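Local coordinates for protein agarase (Pseudoalteromonas fuliginea, PDB 6XJ9) that probably hydrolyses agarose as a family 50 glycoside hydrolase, with a carbohydrate-binding-like domain attached to its catalytic domain, at residues M472-T481 against A593-V601; T261-W269 against N755-F763. One frame throughout, in Å; residues are numbered along the deposited sequence.

Contact 1: M472-T481 against A593-V601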
loop_
_atom_site.group_PDB
_atom_site.type_symbol
_atom_site.label_atom_id
_atom_site.label_comp_id
_atom_site.label_asym_id
_atom_site.label_seq_id
_atom_site.Cartn_x
_atom_site.Cartn_y
_atom_site.Cartn_z
ATOM N N MET A 472 38.343 2.866 -22.509
ATOM C CA MET A 472 37.695 1.778 -23.224
ATOM C C MET A 472 38.779 0.842 -23.752
ATOM O O MET A 472 39.918 1.264 -23.939
ATOM C CB MET A 472 36.846 2.330 -24.374
ATOM C CG MET A 472 35.578 3.009 -23.888
ATOM S SD MET A 472 34.398 1.799 -23.235
ATOM C CE MET A 472 33.664 1.223 -24.766
ATOM N N PRO A 473 38.503 -0.465 -23.940
ATOM C CA PRO A 473 39.531 -1.381 -24.432
ATOM C C PRO A 473 39.894 -1.093 -25.885
ATOM O O PRO A 473 39.015 -0.851 -26.717
ATOM C CB PRO A 473 38.866 -2.757 -24.342
ATOM C CG PRO A 473 37.380 -2.452 -24.387
ATOM C CD PRO A 473 37.217 -1.125 -23.672
ATOM N N ASP A 474 41.192 -1.141 -26.199
ATOM C CA ASP A 474 41.541 -1.195 -27.609
ATOM C C ASP A 474 41.324 -2.625 -28.084
ATOM O O ASP A 474 42.172 -3.499 -27.871
ATOM C CB ASP A 474 42.955 -0.712 -27.925
ATOM C CG ASP A 474 43.183 -0.604 -29.421
ATOM O OD1 ASP A 474 42.640 -1.467 -30.180
ATOM O OD2 ASP A 474 43.866 0.348 -29.822
ATOM N N VAL A 475 40.178 -2.831 -28.735
ATOM C CA VAL A 475 39.675 -4.173 -28.993
ATOM C C VAL A 475 40.440 -4.841 -30.135
ATOM O O VAL A 475 40.302 -6.050 -30.332
ATOM C CB VAL A 475 38.150 -4.179 -29.211
ATOM C CG1 VAL A 475 37.419 -3.799 -27.932
ATOM C CG2 VAL A 475 37.729 -3.272 -30.358
ATOM N N PHE A 476 41.254 -4.062 -30.863
ATOM C CA PHE A 476 42.114 -4.602 -31.910
ATOM C C PHE A 476 43.489 -4.976 -31.351
ATOM O O PHE A 476 44.344 -5.457 -32.097
ATOM C CB PHE A 476 42.226 -3.638 -33.097
ATOM C CG PHE A 476 40.983 -3.546 -33.947
ATOM C CD1 PHE A 476 40.715 -4.496 -34.923
ATOM C CD2 PHE A 476 40.067 -2.520 -33.761
ATOM C CE1 PHE A 476 39.563 -4.416 -35.694
ATOM C CE2 PHE A 476 38.912 -2.448 -34.528
ATOM C CZ PHE A 476 38.659 -3.398 -35.488
ATOM N N ASP A 477 43.702 -4.741 -30.047
ATOM C CA ASP A 477 44.925 -5.177 -29.381
ATOM C C ASP A 477 44.796 -6.672 -29.097
ATOM O O ASP A 477 43.877 -7.074 -28.392
ATOM C CB ASP A 477 45.218 -4.355 -28.114
ATOM C CG ASP A 477 46.449 -4.788 -27.319
ATOM O OD1 ASP A 477 47.264 -5.563 -27.861
ATOM O OD2 ASP A 477 46.591 -4.344 -26.164
ATOM N N PRO A 478 45.670 -7.549 -29.650
ATOM C CA PRO A 478 45.542 -8.991 -29.417
ATOM C C PRO A 478 45.359 -9.330 -27.941
ATOM O O PRO A 478 44.602 -10.234 -27.618
ATOM C CB PRO A 478 46.833 -9.573 -30.015
ATOM C CG PRO A 478 47.169 -8.598 -31.132
ATOM C CD PRO A 478 46.748 -7.238 -30.605
ATOM N N GLU A 479 46.009 -8.567 -27.050
ATOM C CA GLU A 479 45.868 -8.816 -25.623
ATOM C C GLU A 479 44.405 -8.689 -25.184
ATOM O O GLU A 479 44.027 -9.316 -24.200
ATOM C CB GLU A 479 46.807 -7.934 -24.791
ATOM C CG GLU A 479 46.750 -8.197 -23.286
ATOM C CD GLU A 479 47.221 -9.560 -22.784
ATOM O OE1 GLU A 479 47.878 -10.295 -23.570
ATOM O OE2 GLU A 479 46.922 -9.895 -21.603
ATOM N N PHE A 480 43.588 -7.882 -25.885
ATOM C CA PHE A 480 42.190 -7.760 -25.487
ATOM C C PHE A 480 41.502 -9.111 -25.670
ATOM O O PHE A 480 40.735 -9.545 -24.820
ATOM C CB PHE A 480 41.426 -6.636 -26.210
ATOM C CG PHE A 480 39.945 -6.631 -25.889
ATOM C CD1 PHE A 480 39.486 -6.179 -24.658
ATOM C CD2 PHE A 480 39.006 -7.130 -26.789
ATOM C CE1 PHE A 480 38.133 -6.186 -24.346
ATOM C CE2 PHE A 480 37.653 -7.145 -26.474
ATOM C CZ PHE A 480 37.216 -6.674 -25.252
ATOM N N THR A 481 41.821 -9.785 -26.776
ATOM C CA THR A 481 41.260 -11.098 -27.058
ATOM C C THR A 481 41.708 -12.114 -26.009
ATOM O O THR A 481 40.896 -12.916 -25.551
ATOM C CB THR A 481 41.559 -11.511 -28.502
ATOM O OG1 THR A 481 40.846 -10.574 -29.312
ATOM C CG2 THR A 481 41.135 -12.931 -28.811
ATOM N N ALA A 593 32.634 -0.197 -36.505
ATOM C CA ALA A 593 33.752 -1.114 -36.653
ATOM C C ALA A 593 34.361 -1.435 -35.286
ATOM O O ALA A 593 34.724 -2.579 -35.006
ATOM C CB ALA A 593 34.791 -0.536 -37.600
ATOM N N TYR A 594 34.493 -0.403 -34.452
ATOM C CA TYR A 594 34.990 -0.571 -33.096
ATOM C C TYR A 594 34.085 -1.543 -32.346
ATOM O O TYR A 594 34.552 -2.554 -31.829
ATOM C CB TYR A 594 35.171 0.781 -32.385
ATOM C CG TYR A 594 35.530 0.654 -30.925
ATOM C CD1 TYR A 594 36.854 0.562 -30.528
ATOM C CD2 TYR A 594 34.545 0.589 -29.945
ATOM C CE1 TYR A 594 37.202 0.401 -29.199
ATOM C CE2 TYR A 594 34.874 0.437 -28.607
ATOM C CZ TYR A 594 36.208 0.358 -28.235
ATOM O OH TYR A 594 36.548 0.199 -26.926
ATOM N N ALA A 595 32.787 -1.237 -32.297
ATOM C CA ALA A 595 31.842 -2.037 -31.529
ATOM C C ALA A 595 31.723 -3.448 -32.113
ATOM O O ALA A 595 31.555 -4.427 -31.384
ATOM C CB ALA A 595 30.499 -1.347 -31.490
ATOM N N ASP A 596 31.833 -3.551 -33.442
ATOM C CA ASP A 596 31.736 -4.848 -34.095
ATOM C C ASP A 596 32.841 -5.791 -33.611
ATOM O O ASP A 596 32.596 -6.977 -33.373
ATOM C CB ASP A 596 31.743 -4.701 -35.616
ATOM C CG ASP A 596 31.814 -6.046 -36.299
ATOM O OD1 ASP A 596 30.756 -6.650 -36.515
ATOM O OD2 ASP A 596 32.931 -6.485 -36.574
ATOM N N LYS A 597 34.063 -5.261 -33.486
ATOM C CA LYS A 597 35.200 -6.045 -33.031
ATOM C C LYS A 597 35.029 -6.366 -31.547
ATOM O O LYS A 597 35.306 -7.487 -31.117
ATOM C CB LYS A 597 36.516 -5.340 -33.382
ATOM C CG LYS A 597 37.801 -6.040 -32.936
ATOM C CD LYS A 597 38.107 -7.332 -33.684
ATOM C CE LYS A 597 39.484 -7.899 -33.372
ATOM N NZ LYS A 597 39.630 -9.284 -33.889
ATOM N N TYR A 598 34.535 -5.396 -30.768
ATOM C CA TYR A 598 34.259 -5.681 -29.365
ATOM C C TYR A 598 33.367 -6.909 -29.247
ATOM O O TYR A 598 33.704 -7.858 -28.533
ATOM C CB TYR A 598 33.607 -4.522 -28.600
ATOM C CG TYR A 598 33.151 -4.918 -27.212
ATOM C CD1 TYR A 598 34.069 -5.058 -26.183
ATOM C CD2 TYR A 598 31.822 -5.178 -26.917
ATOM C CE1 TYR A 598 33.689 -5.432 -24.906
ATOM C CE2 TYR A 598 31.421 -5.550 -25.637
ATOM C CZ TYR A 598 32.359 -5.672 -24.627
ATOM O OH TYR A 598 32.008 -6.051 -23.357
ATOM N N PHE A 599 32.204 -6.854 -29.912
ATOM C CA PHE A 599 31.205 -7.900 -29.756
ATOM C C PHE A 599 31.656 -9.210 -30.392
ATOM O O PHE A 599 31.276 -10.275 -29.919
ATOM C CB PHE A 599 29.825 -7.420 -30.214
ATOM C CG PHE A 599 29.215 -6.462 -29.222
ATOM C CD1 PHE A 599 28.686 -6.934 -28.027
ATOM C CD2 PHE A 599 29.208 -5.090 -29.458
ATOM C CE1 PHE A 599 28.155 -6.058 -27.089
ATOM C CE2 PHE A 599 28.665 -4.220 -28.523
ATOM C CZ PHE A 599 28.151 -4.701 -27.337
ATOM N N SER A 600 32.451 -9.113 -31.464
ATOM C CA SER A 600 32.954 -10.290 -32.148
ATOM C C SER A 600 33.885 -11.065 -31.219
ATOM O O SER A 600 33.811 -12.289 -31.157
ATOM C CB SER A 600 33.656 -9.885 -33.417
ATOM O OG SER A 600 34.186 -11.027 -34.059
ATOM N N VAL A 601 34.759 -10.327 -30.512
ATOM C CA VAL A 601 35.708 -10.932 -29.597
ATOM C C VAL A 601 34.937 -11.595 -28.456
ATOM O O VAL A 601 35.195 -12.753 -28.114
ATOM C CB VAL A 601 36.762 -9.914 -29.102
ATOM C CG1 VAL A 601 37.512 -10.418 -27.891
ATOM C CG2 VAL A 601 37.748 -9.560 -30.212
#

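Contact 2: T261-W269 against N755-F763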
loop_
_atom_site.group_PDB
_atom_site.type_symbol
_atom_site.label_atom_id
_atom_site.label_comp_id
_atom_site.label_asym_id
_atom_site.label_seq_id
_atom_site.Cartn_x
_atom_site.Cartn_y
_atom_site.Cartn_z
ATOM N N THR A 261 2.229 -25.424 -9.544
ATOM C CA THR A 261 1.884 -26.355 -10.605
ATOM C C THR A 261 1.889 -25.651 -11.966
ATOM O O THR A 261 2.349 -26.222 -12.949
ATOM C CB THR A 261 0.587 -27.081 -10.229
ATOM O OG1 THR A 261 -0.475 -26.140 -10.361
ATOM C CG2 THR A 261 0.604 -27.556 -8.795
ATOM N N ASN A 262 1.444 -24.387 -11.999
ATOM C CA ASN A 262 1.356 -23.616 -13.234
ATOM C C ASN A 262 2.721 -23.052 -13.673
ATOM O O ASN A 262 2.806 -22.327 -14.668
ATOM C CB ASN A 262 0.254 -22.551 -13.139
ATOM C CG ASN A 262 0.634 -21.372 -12.260
ATOM O OD1 ASN A 262 1.704 -21.358 -11.672
ATOM N ND2 ASN A 262 -0.244 -20.389 -12.133
ATOM N N ARG A 263 3.799 -23.383 -12.954
ATOM C CA ARG A 263 5.138 -22.986 -13.375
ATOM C C ARG A 263 6.004 -24.235 -13.528
ATOM O O ARG A 263 5.961 -25.116 -12.681
ATOM C CB ARG A 263 5.771 -22.005 -12.373
ATOM C CG ARG A 263 5.124 -20.627 -12.346
ATOM C CD ARG A 263 5.364 -19.823 -13.618
ATOM N NE ARG A 263 4.730 -18.510 -13.590
ATOM C CZ ARG A 263 3.455 -18.285 -13.898
ATOM N NH1 ARG A 263 2.667 -19.289 -14.249
ATOM N NH2 ARG A 263 2.971 -17.060 -13.860
ATOM N N SER A 264 6.788 -24.297 -14.608
ATOM C CA SER A 264 7.669 -25.433 -14.843
ATOM C C SER A 264 8.861 -25.352 -13.892
ATOM O O SER A 264 9.063 -24.326 -13.244
ATOM C CB SER A 264 8.097 -25.521 -16.290
ATOM O OG SER A 264 8.951 -24.434 -16.642
ATOM N N ARG A 265 9.646 -26.437 -13.817
ATOM C CA ARG A 265 10.721 -26.516 -12.835
ATOM C C ARG A 265 11.726 -25.375 -13.022
ATOM O O ARG A 265 12.274 -24.889 -12.043
ATOM C CB ARG A 265 11.366 -27.908 -12.790
ATOM C CG ARG A 265 11.843 -28.466 -14.124
ATOM C CD ARG A 265 12.413 -29.880 -14.025
ATOM N NE ARG A 265 13.297 -30.088 -15.169
ATOM C CZ ARG A 265 14.143 -31.096 -15.338
ATOM N NH1 ARG A 265 14.244 -32.052 -14.428
ATOM N NH2 ARG A 265 14.905 -31.130 -16.420
ATOM N N PHE A 266 11.941 -24.948 -14.274
ATOM C CA PHE A 266 12.821 -23.836 -14.605
ATOM C C PHE A 266 12.068 -22.500 -14.614
ATOM O O PHE A 266 12.592 -21.506 -15.107
ATOM C CB PHE A 266 13.549 -24.087 -15.933
ATOM C CG PHE A 266 14.651 -25.116 -15.881
ATOM C CD1 PHE A 266 15.909 -24.797 -15.391
ATOM C CD2 PHE A 266 14.448 -26.405 -16.351
ATOM C CE1 PHE A 266 16.934 -25.735 -15.356
ATOM C CE2 PHE A 266 15.466 -27.347 -16.302
ATOM C CZ PHE A 266 16.706 -27.014 -15.808
ATOM N N GLY A 267 10.851 -22.459 -14.053
ATOM C CA GLY A 267 10.104 -21.211 -13.914
ATOM C C GLY A 267 9.390 -20.766 -15.197
ATOM O O GLY A 267 8.950 -19.621 -15.317
ATOM N N GLY A 268 9.242 -21.680 -16.159
ATOM C CA GLY A 268 8.519 -21.338 -17.373
ATOM C C GLY A 268 7.010 -21.573 -17.268
ATOM O O GLY A 268 6.481 -21.959 -16.218
ATOM N N TRP A 269 6.344 -21.347 -18.403
ATOM C CA TRP A 269 4.896 -21.343 -18.540
ATOM C C TRP A 269 4.406 -22.775 -18.741
ATOM O O TRP A 269 4.373 -23.265 -19.867
ATOM C CB TRP A 269 4.497 -20.445 -19.724
ATOM C CG TRP A 269 3.026 -20.193 -19.843
ATOM C CD1 TRP A 269 2.091 -20.282 -18.851
ATOM C CD2 TRP A 269 2.324 -19.749 -21.016
ATOM N NE1 TRP A 269 0.853 -19.947 -19.334
ATOM C CE2 TRP A 269 0.967 -19.612 -20.658
ATOM C CE3 TRP A 269 2.709 -19.455 -22.329
ATOM C CZ2 TRP A 269 -0.007 -19.210 -21.569
ATOM C CZ3 TRP A 269 1.747 -19.057 -23.230
ATOM C CH2 TRP A 269 0.409 -18.937 -22.854
ATOM N N ASN A 755 4.234 -11.433 -11.660
ATOM C CA ASN A 755 4.860 -12.675 -12.094
ATOM C C ASN A 755 3.788 -13.714 -12.402
ATOM O O ASN A 755 3.967 -14.543 -13.297
ATOM C CB ASN A 755 5.820 -13.219 -11.030
ATOM C CG ASN A 755 7.116 -12.442 -10.929
ATOM O OD1 ASN A 755 7.726 -12.111 -11.948
ATOM N ND2 ASN A 755 7.558 -12.171 -9.707
ATOM N N GLU A 756 2.676 -13.652 -11.657
ATOM C CA GLU A 756 1.585 -14.601 -11.816
ATOM C C GLU A 756 0.974 -14.444 -13.208
ATOM O O GLU A 756 0.703 -15.431 -13.895
ATOM C CB GLU A 756 0.549 -14.412 -10.698
ATOM C CG GLU A 756 -0.578 -15.424 -10.730
ATOM C CD GLU A 756 -0.112 -16.860 -10.566
ATOM O OE1 GLU A 756 0.725 -17.113 -9.678
ATOM O OE2 GLU A 756 -0.564 -17.717 -11.352
ATOM N N SER A 757 0.788 -13.191 -13.632
ATOM C CA SER A 757 -0.013 -12.910 -14.809
ATOM C C SER A 757 0.839 -12.750 -16.066
ATOM O O SER A 757 0.277 -12.657 -17.154
ATOM C CB SER A 757 -0.907 -11.715 -14.585
ATOM O OG SER A 757 -0.119 -10.557 -14.358
ATOM N N MET A 758 2.175 -12.762 -15.942
ATOM C CA MET A 758 3.000 -12.312 -17.063
ATOM C C MET A 758 2.822 -13.167 -18.315
ATOM O O MET A 758 2.742 -12.614 -19.410
ATOM C CB MET A 758 4.489 -12.184 -16.737
ATOM C CG MET A 758 5.182 -13.459 -16.305
ATOM S SD MET A 758 6.828 -13.033 -15.657
ATOM C CE MET A 758 7.258 -14.597 -14.886
ATOM N N TYR A 759 2.800 -14.500 -18.168
ATOM C CA TYR A 759 2.750 -15.360 -19.344
ATOM C C TYR A 759 1.449 -15.123 -20.109
ATOM O O TYR A 759 1.458 -14.883 -21.317
ATOM C CB TYR A 759 3.017 -16.823 -18.969
ATOM C CG TYR A 759 4.429 -17.079 -18.507
ATOM C CD1 TYR A 759 5.506 -16.806 -19.339
ATOM C CD2 TYR A 759 4.696 -17.585 -17.242
ATOM C CE1 TYR A 759 6.808 -17.015 -18.919
ATOM C CE2 TYR A 759 5.997 -17.829 -16.823
ATOM C CZ TYR A 759 7.056 -17.549 -17.670
ATOM O OH TYR A 759 8.347 -17.745 -17.264
ATOM N N GLU A 760 0.340 -15.132 -19.363
ATOM C CA GLU A 760 -0.997 -14.904 -19.887
ATOM C C GLU A 760 -1.112 -13.533 -20.537
ATOM O O GLU A 760 -1.600 -13.417 -21.656
ATOM C CB GLU A 760 -1.997 -15.016 -18.740
ATOM C CG GLU A 760 -1.959 -16.395 -18.109
ATOM C CD GLU A 760 -3.317 -16.950 -17.742
ATOM O OE1 GLU A 760 -3.733 -17.940 -18.381
ATOM O OE2 GLU A 760 -3.946 -16.391 -16.820
ATOM N N ARG A 761 -0.678 -12.493 -19.816
ATOM C CA ARG A 761 -0.756 -11.138 -20.336
ATOM C C ARG A 761 0.031 -11.014 -21.640
ATOM O O ARG A 761 -0.446 -10.391 -22.588
ATOM C CB ARG A 761 -0.256 -10.125 -19.301
ATOM C CG ARG A 761 -0.394 -8.680 -19.757
ATOM C CD ARG A 761 0.148 -7.688 -18.755
ATOM N NE ARG A 761 0.092 -6.325 -19.280
ATOM C CZ ARG A 761 -0.678 -5.375 -18.768
ATOM N NH1 ARG A 761 -1.451 -5.647 -17.727
ATOM N NH2 ARG A 761 -0.654 -4.158 -19.280
ATOM N N ARG A 762 1.237 -11.595 -21.698
ATOM C CA ARG A 762 2.084 -11.380 -22.863
ATOM C C ARG A 762 1.600 -12.201 -24.055
ATOM O O ARG A 762 1.640 -11.721 -25.187
ATOM C CB ARG A 762 3.557 -11.709 -22.586
ATOM C CG ARG A 762 4.472 -11.440 -23.774
ATOM C CD ARG A 762 5.938 -11.626 -23.409
ATOM N NE ARG A 762 6.851 -11.319 -24.503
ATOM C CZ ARG A 762 7.248 -10.098 -24.849
ATOM N NH1 ARG A 762 6.807 -9.046 -24.181
ATOM N NH2 ARG A 762 8.080 -9.928 -25.865
ATOM N N PHE A 763 1.164 -13.441 -23.801
ATOM C CA PHE A 763 1.094 -14.434 -24.863
ATOM C C PHE A 763 -0.328 -14.901 -25.170
ATOM O O PHE A 763 -0.550 -15.493 -26.223
ATOM C CB PHE A 763 1.985 -15.632 -24.530
ATOM C CG PHE A 763 3.464 -15.351 -24.575
ATOM C CD1 PHE A 763 4.093 -15.027 -25.769
ATOM C CD2 PHE A 763 4.226 -15.409 -23.418
ATOM C CE1 PHE A 763 5.459 -14.791 -25.809
ATOM C CE2 PHE A 763 5.593 -15.176 -23.460
ATOM C CZ PHE A 763 6.207 -14.862 -24.652
HETATM O O HOH W 1 -1.575 -20.033 -17.562
#

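Contact 1: M472-T481 against A593-V601
Val475 and Phe476 pack on Lys597 where a type I turn, Asp474 to Asp477, leads from strand 471-473 into helix 478-495 and lies against helix 584-609. An Asx turn braces this bend: Asp474 OD1 accepts from Phe476 N, and Thr538 is its second partner. The Lys597 chain runs across the Phe476 ring. Its CB meets Phe476 CZ at 3.6 Å. CG lies over the ring centre, 3.7 Å from the Phe476 centroid, in a CH-pi contact. With the chain bent at chi2 (69°), CD then follows the rim at Phe476 CE1, and CE passes between Phe476 CD1 and the backbone oxygen of Val475, 3.7 Å from the latter, before the chain runs on extended to NZ.

On the buried side, Val475 splits its branches: CG1 rests on Tyr598 CB at 3.9 Å, while CG2 makes an off-centre CH-pi contact with Tyr594. Phe480 meets Tyr598 rim to rim and sends CE2 to Val601 CG1 at 3.6 Å; Phe459 adds an edge-to-face ring contact to Phe480. The polar end of Tyr598 turns to Asp507.

Across the contact the single hydrogen bond belongs to Tyr594, whose CG stands opposite the backbone N (chi1 173°). It carries OH to the strand end, where OH donates to Pro473 O at 2.7 Å, 18° out of the carbonyl plane.

Contact 2: T261-W269 against N755-F763
The CA atoms of Trp269 and Tyr759 approach to 6.4 Å while those of Asn262 and Glu756 stay 9.1 Å apart, so the irregular segment 261-269, with its type I turn from Ser264 to Gly267, meets helix 745-763 unevenly and reaches it at the far end through the side chains of Asn262 and Arg263. That helix is kinked where the backbone N atoms of Tyr759 and Glu760 make no bond to the preceding turn. The carbonyls of Asn755 and Glu756 thereby lose their helical donors, and Arg263 NH2 donates to both instead, to Asn755 O and Glu756 O at 2.8 Å each. Both oxygens lie near the guanidinium plane, yet the Glu756 carbonyl is met from above its own plane. NH1 turns back to Asn262 O, and Tyr759 CD2 sits 3.6 Å over the middle of one guanidinium face, the planes 77° apart, so the tyrosine presents its rim. With an alanine here, the carbonyls of Asn755 and Glu756 would probably lose these donors and the Tyr759 rim its guanidinium cover.

Asn262 ND2 donates to the syn lone pair of Glu756 OE2 at 2.8 Å, amide and carboxylate nearly coplanar. The Trp269 and Tyr759 rings lie 10° from parallel but displaced, so that each covers the other's CB, Tyr759 CB 3.5 Å from the centroid of the five-membered ring of Trp269. Trp269 CZ3 continues to Phe763 CB, while a water accepts from Trp269 NE1. Tyr759 OH donates to Gly267 O at 2.8 Å. Beside the packing of Trp269 on Tyr759 and Phe763, one guanidinium NH2 thus supplies N-H groups to two carbonyl oxygens that the kink has parted from their usual donors.

Overall arrangement
Contacts 1 and 2 lie on separate parts of the chain, their centres 39 Å apart and their nearest atoms about 20 Å apart. In sequence, both segments of contact 1 fall between those of contact 2. Contact 2 thus brings the last helix back to the loop preceding strand 282-286, beside strand 299-305, where Tyr300 and Thr303 meet it. Contact 1 instead joins the turn between strand 471-473 and helix 478-495 to helix 584-609, with helix 537-550 alongside. Family 50 enzymes have a (beta/alpha)8 catalytic barrel, of which strand 299-305 is probably part. Near contact 2, Gln250 of the second subunit packs on Glu760, whereas no other chain touches contact 1.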